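Local coordinates for AB hydrolase-1 domain-containing protein (Parabacteroides distasonis, PDB 4Q34) that is probably an esterase of the alpha/beta hydrolase family, its natural substrate not established, at residues L77-C82 against N305-A310; I242-G247 against K270-M275. All coordinates share one frame; numbering follows the deposited sequence.

Contact 1 of 2, residues L77-C82 against N305-A310; sequences LRRRFC and NNIEVA
Two features of the R79 side chain carry its guanidinium across to the helix of 306-319: CG stands anti to the carbonyl carbon, beside the backbone N (chi1 -64°), and from CG to NE the chain runs fully extended. R79 CA lies 10.3 Å from A310 CA, the nearest such pair between the two segments, and within segment 77-82 R79 is the residue that spans the gap. I307 contributes its CG2 branch, which a chi1 of -65° turns anti to the backbone N.

At the far end the flat group is met from two directions. The methyl of A310 sits over one face of the guanidinium, with CB 4.1 Å from R79 NH1, while I307 CG2 comes at the edge, near the plane, 4.0 Å from R79 NH2. R79 NH1 also approaches A310 O at 3.7 Å, but no hydrogen bond joins the two segments.

R79 is the first residue to leave helical geometry after helix 72-78. A Schellman motif closes that helix: R80, with positive phi (77°), is the C-prime residue, F81 N bonds back to F76 O, and R80 N reaches L77 O at 3.0 Å. In this alpha/beta hydrolase R79, just past the helix end, reaches over to the start of helix 306-319.

The polar grip comes from D311, next after A310, by a salt bridge to R79 NH2, and from S314, a turn beyond A310, whose OG is hydrogen-bonded to R79 NH1. A310 also packs on F72, I75 and F76 of helix 72-78.

Contact 2 of 2, residues I242-G247 against K270-M275; sequences IVIYYG and KIWAKM
I244 and W272 make the closer of two apolar contacts between strand 242-246 and helix 257-277. The CD1 methyl of I244 comes to the six-membered end of the indole at its edge, near the ring plane, 3.8 Å from W272 CZ3 and 4.0 Å from W272 CE3; the two side chains cross at about a right angle. W272 holds CG anti to its own backbone N (chi1 -170°), which brings the six-membered end of the indole up to the isoleucine methyls. The second apolar contact belongs to I242, two residues earlier on the same side of the strand, whose CD1 lies 4.2 Å from W272 CH2. All three side chains are buried.

Polar and aromatic partners of the indole lie outside the two segments. W272 NE1 is hydrogen-bonded to P205 O, which satisfies this buried N-H and helps fix the ring's rotation. F206 meets the indole edge-to-face, and W183 meets it with the planes at about 45°.

Backbone bonds place the strand inside the sheet: V243 pairs with I195 and S197, and I242 and I244 pair with T284. Strand 242-246, helix 257-277 and parallel strand 283-287 form a beta-alpha-beta unit, and this packing of its helix on the sheet is characteristic of the alpha/beta hydrolase fold.

From the N terminus, the chain passes through the antiparallel strands up to 28-41 and strand 49-52 before helix 72-78, whose end supplies the first half of contact 1. It then runs through strands 83-87, 170-175 and 192-198 of the central sheet to strand 242-246. Contact 2 closes a short loop there, with 22 residues between its segments, inside one beta-alpha-beta unit. After strand 283-287 the chain reaches helix 306-319, and contact 1 closes a loop of 222 intervening residues with contact 2 nested inside. The contact centres are 22 Å apart, and they do not touch: contact 1 ties the turn that ends helix 72-78 to the start of helix 306-319, contact 2 helix to sheet.

Contact 1 of 2, residues L77-C82 against N305-A310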
ATOM      1  N   LEU A  77     -16.091  -0.949   8.960  1.00 18.22           N
ATOM      2  CA  LEU A  77     -16.135   0.486   9.221  1.00 17.46           C
ATOM      3  C   LEU A  77     -17.585   0.949   9.288  1.00 17.43           C
ATOM      4  O   LEU A  77     -17.952   1.722  10.183  1.00 19.75           O
ATOM      5  CB  LEU A  77     -15.397   1.239   8.103  1.00 17.46           C
ATOM      6  CG  LEU A  77     -15.317   2.751   8.282  1.00 18.35           C
ATOM      7  CD1 LEU A  77     -14.584   3.090   9.566  1.00 19.34           C
ATOM      8  CD2 LEU A  77     -14.637   3.360   7.060  1.00 21.67           C
ATOM      9  N   ARG A  78     -18.410   0.453   8.379  1.00 17.44           N
ATOM     10  CA  ARG A  78     -19.845   0.794   8.365  1.00 18.69           C
ATOM     11  C   ARG A  78     -20.557   0.326   9.635  1.00 19.75           C
ATOM     12  O   ARG A  78     -21.508   0.970  10.119  1.00 21.17           O
ATOM     13  CB  ARG A  78     -20.514   0.231   7.109  1.00 21.21           C
ATOM     14  CG  ARG A  78     -21.936   0.714   6.969  1.00 25.41           C
ATOM     15  CD  ARG A  78     -22.515   0.307   5.619  1.00 28.82           C
ATOM     16  NE  ARG A  78     -21.877   1.056   4.538  1.00 31.15           N
ATOM     17  CZ  ARG A  78     -21.052   0.532   3.640  1.00 29.28           C
ATOM     18  NH1 ARG A  78     -20.824  -0.774   3.622  1.00 29.50           N
ATOM     19  NH2 ARG A  78     -20.514   1.326   2.722  1.00 31.15           N
ATOM     20  N   ARG A  79     -20.089  -0.765  10.192  1.00 19.85           N
ATOM     21  CA  ARG A  79     -20.597  -1.339  11.436  1.00 19.84           C
ATOM     22  C   ARG A  79     -20.000  -0.724  12.700  1.00 19.39           C
ATOM     23  O   ARG A  79     -20.157  -1.254  13.800  1.00 20.02           O
ATOM     24  CB  ARG A  79     -20.371  -2.846  11.393  1.00 20.01           C
ATOM     25  CG  ARG A  79     -21.173  -3.516  10.292  1.00 20.81           C
ATOM     26  CD  ARG A  79     -20.946  -5.010  10.150  1.00 20.97           C
ATOM     27  NE  ARG A  79     -21.690  -5.485   8.971  1.00 22.09           N
ATOM     28  CZ  ARG A  79     -22.123  -6.723   8.772  1.00 25.60           C
ATOM     29  NH1 ARG A  79     -21.882  -7.696   9.656  1.00 23.12           N
ATOM     30  NH2 ARG A  79     -22.801  -6.979   7.654  1.00 23.10           N
ATOM     31  N   ARG A  80     -19.278   0.368  12.494  1.00 18.73           N
ATOM     32  CA  ARG A  80     -18.748   1.250  13.531  1.00 20.78           C
ATOM     33  C   ARG A  80     -17.527   0.743  14.267  1.00 19.37           C
ATOM     34  O   ARG A  80     -17.300   1.134  15.399  1.00 19.82           O
ATOM     35  CB  ARG A  80     -19.839   1.678  14.512  1.00 23.45           C
ATOM     36  CG  ARG A  80     -20.978   2.435  13.852  1.00 32.26           C
ATOM     37  CD  ARG A  80     -21.749   3.300  14.863  1.00 37.26           C
ATOM     38  NE  ARG A  80     -21.491   2.873  16.247  1.00 40.72           N
ATOM     39  CZ  ARG A  80     -22.185   1.966  16.937  1.00 40.53           C
ATOM     40  NH1 ARG A  80     -23.257   1.372  16.424  1.00 55.88           N
ATOM     41  NH2 ARG A  80     -21.810   1.670  18.167  1.00 42.89           N
ATOM     42  N   PHE A  81     -16.764  -0.154  13.638  1.00 19.35           N
ATOM     43  CA  PHE A  81     -15.465  -0.534  14.167  1.00 16.43           C
ATOM     44  C   PHE A  81     -14.372   0.358  13.555  1.00 18.34           C
ATOM     45  O   PHE A  81     -14.380   0.633  12.341  1.00 17.52           O
ATOM     46  CB  PHE A  81     -15.107  -1.982  13.847  1.00 18.58           C
ATOM     47  CG  PHE A  81     -15.959  -3.013  14.533  1.00 16.72           C
ATOM     48  CD1 PHE A  81     -17.163  -3.409  13.957  1.00 16.31           C
ATOM     49  CD2 PHE A  81     -15.556  -3.612  15.726  1.00 16.88           C
ATOM     50  CE1 PHE A  81     -17.940  -4.377  14.557  1.00 19.12           C
ATOM     51  CE2 PHE A  81     -16.320  -4.607  16.313  1.00 18.24           C
ATOM     52  CZ  PHE A  81     -17.520  -4.985  15.712  1.00 17.33           C
ATOM     53  N   CYS A  82     -13.396   0.738  14.392  1.00 18.88           N
ATOM     54  CA  CYS A  82     -12.103   1.207  13.889  0.75 17.50           C
ATOM     55  C   CYS A  82     -11.438   0.059  13.189  1.00 17.24           C
ATOM     56  O   CYS A  82     -11.383  -1.046  13.746  1.00 19.32           O
ATOM     57  CB  CYS A  82     -11.171   1.721  14.989  0.75 17.90           C
ATOM     58  SG  CYS A  82     -11.871   3.080  15.917  0.75 19.91           S
ATOM     59  N   ASN A 305     -20.344 -14.239  -1.122  1.00 18.78           N
ATOM     60  CA  ASN A 305     -21.220 -14.209   0.065  1.00 19.74           C
ATOM     61  C   ASN A 305     -20.506 -13.597   1.268  1.00 19.33           C
ATOM     62  O   ASN A 305     -20.792 -13.958   2.417  1.00 18.82           O
ATOM     63  CB  ASN A 305     -21.691 -15.639   0.416  1.00 21.96           C
ATOM     64  CG  ASN A 305     -20.545 -16.576   0.755  1.00 21.97           C
ATOM     65  OD1 ASN A 305     -19.368 -16.247   0.580  1.00 21.99           O
ATOM     66  ND2 ASN A 305     -20.877 -17.733   1.296  1.00 21.80           N
ATOM     67  N   ASN A 306     -19.567 -12.703   1.012  1.00 19.08           N
ATOM     68  CA  ASN A 306     -18.739 -12.185   2.100  1.00 17.64           C
ATOM     69  C   ASN A 306     -19.515 -11.390   3.156  1.00 19.33           C
ATOM     70  O   ASN A 306     -19.085 -11.296   4.306  1.00 19.12           O
ATOM     71  CB  ASN A 306     -17.515 -11.415   1.614  1.00 17.65           C
ATOM     72  CG  ASN A 306     -17.840 -10.080   0.963  1.00 18.83           C
ATOM     73  OD1 ASN A 306     -18.924  -9.831   0.480  1.00 18.40           O
ATOM     74  ND2 ASN A 306     -16.838  -9.186   0.964  1.00 16.66           N
ATOM     75  N   ILE A 307     -20.669 -10.846   2.773  1.00 19.58           N
ATOM     76  CA  ILE A 307     -21.496 -10.174   3.773  1.00 19.62           C
ATOM     77  C   ILE A 307     -22.001 -11.190   4.804  1.00 20.12           C
ATOM     78  O   ILE A 307     -22.046 -10.939   5.995  1.00 21.01           O
ATOM     79  CB  ILE A 307     -22.634  -9.341   3.122  1.00 21.89           C
ATOM     80  CG1 ILE A 307     -22.027  -8.183   2.291  1.00 23.02           C
ATOM     81  CG2 ILE A 307     -23.604  -8.848   4.193  1.00 24.09           C
ATOM     82  CD1 ILE A 307     -22.998  -7.414   1.398  1.00 28.50           C
ATOM     83  N   GLU A 308     -22.452 -12.344   4.333  1.00 20.00           N
ATOM     84  CA  GLU A 308     -22.872 -13.419   5.216  0.50 20.69           C
ATOM     85  C   GLU A 308     -21.696 -13.875   6.071  1.00 19.00           C
ATOM     86  O   GLU A 308     -21.864 -14.200   7.243  1.00 19.31           O
ATOM     87  CB  GLU A 308     -23.438 -14.612   4.415  0.50 22.24           C
ATOM     88  CG  GLU A 308     -24.628 -14.254   3.529  0.50 27.18           C
ATOM     89  CD  GLU A 308     -25.152 -15.444   2.735  0.50 31.02           C
ATOM     90  OE1 GLU A 308     -25.475 -16.477   3.333  0.50 37.57           O
ATOM     91  OE2 GLU A 308     -25.246 -15.339   1.498  0.50 37.58           O
ATOM     92  N   VAL A 309     -20.488 -13.898   5.489  1.00 19.05           N
ATOM     93  CA  VAL A 309     -19.275 -14.300   6.233  1.00 18.67           C
ATOM     94  C   VAL A 309     -19.043 -13.236   7.349  1.00 18.51           C
ATOM     95  O   VAL A 309     -18.808 -13.580   8.509  1.00 17.52           O
ATOM     96  CB  VAL A 309     -18.079 -14.432   5.290  1.00 17.40           C
ATOM     97  CG1 VAL A 309     -16.811 -14.723   6.063  1.00 17.17           C
ATOM     98  CG2 VAL A 309     -18.301 -15.552   4.239  1.00 19.74           C
ATOM     99  N   ALA A 310     -19.215 -11.976   6.983  1.00 19.25           N
ATOM    100  CA  ALA A 310     -19.064 -10.859   7.930  1.00 17.99           C
ATOM    101  C   ALA A 310     -20.104 -10.951   9.049  1.00 18.57           C
ATOM    102  O   ALA A 310     -19.788 -10.734  10.204  1.00 17.77           O
ATOM    103  CB  ALA A 310     -19.156  -9.516   7.220  1.00 17.98           C
TER

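Contact 2 of 2, residues I242-G247 against K270-M275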
ATOM      1  N   ILE A 242     -10.894 -17.473  20.683  1.00 17.08           N
ATOM      2  CA  ILE A 242     -10.395 -17.668  19.346  1.00 17.03           C
ATOM      3  C   ILE A 242     -11.464 -18.356  18.494  1.00 16.18           C
ATOM      4  O   ILE A 242     -12.117 -19.279  18.971  1.00 19.47           O
ATOM      5  CB  ILE A 242      -9.127 -18.536  19.370  1.00 16.22           C
ATOM      6  CG1 ILE A 242      -8.020 -17.835  20.158  1.00 17.68           C
ATOM      7  CG2 ILE A 242      -8.654 -18.867  17.968  1.00 19.59           C
ATOM      8  CD1 ILE A 242      -6.781 -18.667  20.421  1.00 16.71           C
ATOM      9  N   VAL A 243     -11.656 -17.837  17.281  1.00 17.02           N
ATOM     10  CA  VAL A 243     -12.516 -18.499  16.280  1.00 15.75           C
ATOM     11  C   VAL A 243     -11.692 -18.724  15.000  1.00 18.61           C
ATOM     12  O   VAL A 243     -10.899 -17.905  14.609  1.00 17.65           O
ATOM     13  CB  VAL A 243     -13.869 -17.745  16.044  1.00 16.42           C
ATOM     14  CG1 VAL A 243     -13.640 -16.378  15.390  1.00 17.09           C
ATOM     15  CG2 VAL A 243     -14.806 -18.555  15.150  1.00 14.94           C
ATOM     16  N   ILE A 244     -11.929 -19.860  14.357  1.00 17.10           N
ATOM     17  CA  ILE A 244     -11.235 -20.266  13.149  1.00 18.64           C
ATOM     18  C   ILE A 244     -12.291 -20.671  12.128  1.00 19.07           C
ATOM     19  O   ILE A 244     -13.182 -21.443  12.480  1.00 18.71           O
ATOM     20  CB  ILE A 244     -10.302 -21.436  13.462  1.00 19.88           C
ATOM     21  CG1 ILE A 244      -9.140 -20.944  14.347  1.00 24.31           C
ATOM     22  CG2 ILE A 244      -9.720 -22.034  12.190  1.00 20.64           C
ATOM     23  CD1 ILE A 244      -8.474 -22.062  15.109  1.00 30.14           C
ATOM     24  N   TYR A 245     -12.195 -20.132  10.897  1.00 18.19           N
ATOM     25  CA  TYR A 245     -13.139 -20.441   9.811  1.00 18.46           C
ATOM     26  C   TYR A 245     -12.447 -21.143   8.648  1.00 19.61           C
ATOM     27  O   TYR A 245     -11.361 -20.740   8.231  1.00 19.61           O
ATOM     28  CB  TYR A 245     -13.831 -19.177   9.271  1.00 17.83           C
ATOM     29  CG  TYR A 245     -14.587 -18.376  10.285  1.00 19.04           C
ATOM     30  CD1 TYR A 245     -15.879 -18.706  10.646  1.00 20.18           C
ATOM     31  CD2 TYR A 245     -14.005 -17.263  10.885  1.00 20.36           C
ATOM     32  CE1 TYR A 245     -16.586 -17.974  11.599  1.00 20.20           C
ATOM     33  CE2 TYR A 245     -14.711 -16.503  11.805  1.00 19.62           C
ATOM     34  CZ  TYR A 245     -15.994 -16.875  12.174  1.00 19.52           C
ATOM     35  OH  TYR A 245     -16.675 -16.097  13.093  1.00 22.49           O
ATOM     36  N   TYR A 246     -13.065 -22.207   8.131  1.00 17.81           N
ATOM     37  CA  TYR A 246     -12.648 -22.843   6.896  1.00 19.23           C
ATOM     38  C   TYR A 246     -13.809 -22.892   5.923  1.00 19.63           C
ATOM     39  O   TYR A 246     -14.957 -23.171   6.300  1.00 20.04           O
ATOM     40  CB  TYR A 246     -12.079 -24.286   7.106  1.00 22.99           C
ATOM     41  CG  TYR A 246     -10.686 -24.284   7.680  1.00 20.50           C
ATOM     42  CD1 TYR A 246      -9.578 -24.224   6.859  1.00 22.50           C
ATOM     43  CD2 TYR A 246     -10.483 -24.305   9.048  1.00 20.72           C
ATOM     44  CE1 TYR A 246      -8.289 -24.163   7.397  1.00 21.43           C
ATOM     45  CE2 TYR A 246      -9.194 -24.238   9.591  1.00 21.69           C
ATOM     46  CZ  TYR A 246      -8.125 -24.164   8.774  1.00 20.06           C
ATOM     47  OH  TYR A 246      -6.856 -24.097   9.321  1.00 22.50           O
ATOM     48  N   GLY A 247     -13.495 -22.677   4.658  1.00 20.08           N
ATOM     49  CA  GLY A 247     -14.490 -22.758   3.592  1.00 19.84           C
ATOM     50  C   GLY A 247     -14.740 -24.164   3.045  1.00 20.78           C
ATOM     51  O   GLY A 247     -14.582 -25.174   3.748  1.00 21.26           O
ATOM     52  N   LYS A 270      -9.429 -28.554  14.686  1.00 21.23           N
ATOM     53  CA  LYS A 270     -10.409 -29.117  15.603  1.00 22.53           C
ATOM     54  C   LYS A 270      -9.754 -29.842  16.770  1.00 21.95           C
ATOM     55  O   LYS A 270     -10.235 -29.764  17.898  1.00 22.19           O
ATOM     56  CB  LYS A 270     -11.399 -30.033  14.867  1.00 25.37           C
ATOM     57  CG  LYS A 270     -12.283 -29.221  13.928  1.00 28.85           C
ATOM     58  CD  LYS A 270     -13.545 -29.939  13.528  1.00 39.13           C
ATOM     59  CE  LYS A 270     -13.277 -30.846  12.383  1.00 43.83           C
ATOM     60  NZ  LYS A 270     -14.568 -31.451  11.943  1.00 46.92           N
ATOM     61  N   ILE A 271      -8.635 -30.521  16.519  1.00 22.60           N
ATOM     62  CA  ILE A 271      -7.897 -31.204  17.572  1.00 22.28           C
ATOM     63  C   ILE A 271      -7.280 -30.181  18.524  1.00 20.93           C
ATOM     64  O   ILE A 271      -7.425 -30.298  19.742  1.00 21.48           O
ATOM     65  CB  ILE A 271      -6.814 -32.114  16.992  1.00 23.84           C
ATOM     66  CG1 ILE A 271      -7.502 -33.281  16.245  1.00 27.35           C
ATOM     67  CG2 ILE A 271      -5.887 -32.607  18.094  1.00 27.41           C
ATOM     68  CD1 ILE A 271      -6.558 -34.096  15.356  1.00 27.53           C
ATOM     69  N   TRP A 272      -6.644 -29.172  17.942  1.00 19.84           N
ATOM     70  CA  TRP A 272      -6.049 -28.048  18.689  1.00 19.33           C
ATOM     71  C   TRP A 272      -7.069 -27.339  19.590  1.00 20.01           C
ATOM     72  O   TRP A 272      -6.816 -27.150  20.782  1.00 19.68           O
ATOM     73  CB  TRP A 272      -5.468 -27.047  17.693  1.00 19.28           C
ATOM     74  CG  TRP A 272      -4.612 -25.944  18.261  1.00 18.79           C
ATOM     75  CD1 TRP A 272      -3.383 -26.091  18.826  1.00 20.02           C
ATOM     76  CD2 TRP A 272      -4.863 -24.542  18.209  1.00 18.79           C
ATOM     77  NE1 TRP A 272      -2.862 -24.850  19.159  1.00 19.40           N
ATOM     78  CE2 TRP A 272      -3.752 -23.890  18.788  1.00 19.44           C
ATOM     79  CE3 TRP A 272      -5.927 -23.760  17.733  1.00 19.18           C
ATOM     80  CZ2 TRP A 272      -3.684 -22.532  18.910  1.00 18.53           C
ATOM     81  CZ3 TRP A 272      -5.859 -22.396  17.873  1.00 19.32           C
ATOM     82  CH2 TRP A 272      -4.745 -21.792  18.447  1.00 19.84           C
ATOM     83  N   ALA A 273      -8.251 -27.058  19.035  1.00 17.98           N
ATOM     84  CA  ALA A 273      -9.325 -26.404  19.792  1.00 18.95           C
ATOM     85  C   ALA A 273      -9.747 -27.283  20.970  1.00 21.01           C
ATOM     86  O   ALA A 273      -9.912 -26.807  22.082  1.00 20.91           O
ATOM     87  CB  ALA A 273     -10.532 -26.117  18.899  1.00 20.71           C
ATOM     88  N   LYS A 274      -9.934 -28.570  20.715  1.00 21.10           N
ATOM     89  CA  LYS A 274     -10.336 -29.503  21.763  1.00 22.68           C
ATOM     90  C   LYS A 274      -9.307 -29.502  22.916  1.00 23.36           C
ATOM     91  O   LYS A 274      -9.662 -29.401  24.099  1.00 22.11           O
ATOM     92  CB  LYS A 274     -10.564 -30.895  21.162  1.00 26.38           C
ATOM     93  CG  LYS A 274     -10.821 -32.000  22.181  1.00 34.80           C
ATOM     94  CD  LYS A 274     -11.987 -31.681  23.076  1.00 39.72           C
ATOM     95  CE  LYS A 274     -12.472 -32.949  23.775  1.00 51.08           C
ATOM     96  NZ  LYS A 274     -13.396 -32.580  24.879  1.00 51.93           N
HETATM   97  N   MSE A 275      -8.023 -29.577  22.563  1.00 22.15           N
HETATM   98  CA  MSE A 275      -6.985 -29.630  23.551  1.00 22.04           C
HETATM   99  C   MSE A 275      -6.939 -28.369  24.357  1.00 20.25           C
HETATM  100  O   MSE A 275      -6.778 -28.428  25.565  1.00 21.98           O
HETATM  101  CB  MSE A 275      -5.641 -29.886  22.872  1.00 24.12           C
HETATM  102  CG  MSE A 275      -5.628 -31.345  22.446  1.00 33.41           C
HETATM  103 SE   MSE A 275      -3.930 -31.705  21.531  0.75 47.79          SE
HETATM  104  CE  MSE A 275      -2.778 -31.052  23.002  1.00 31.85           C
TER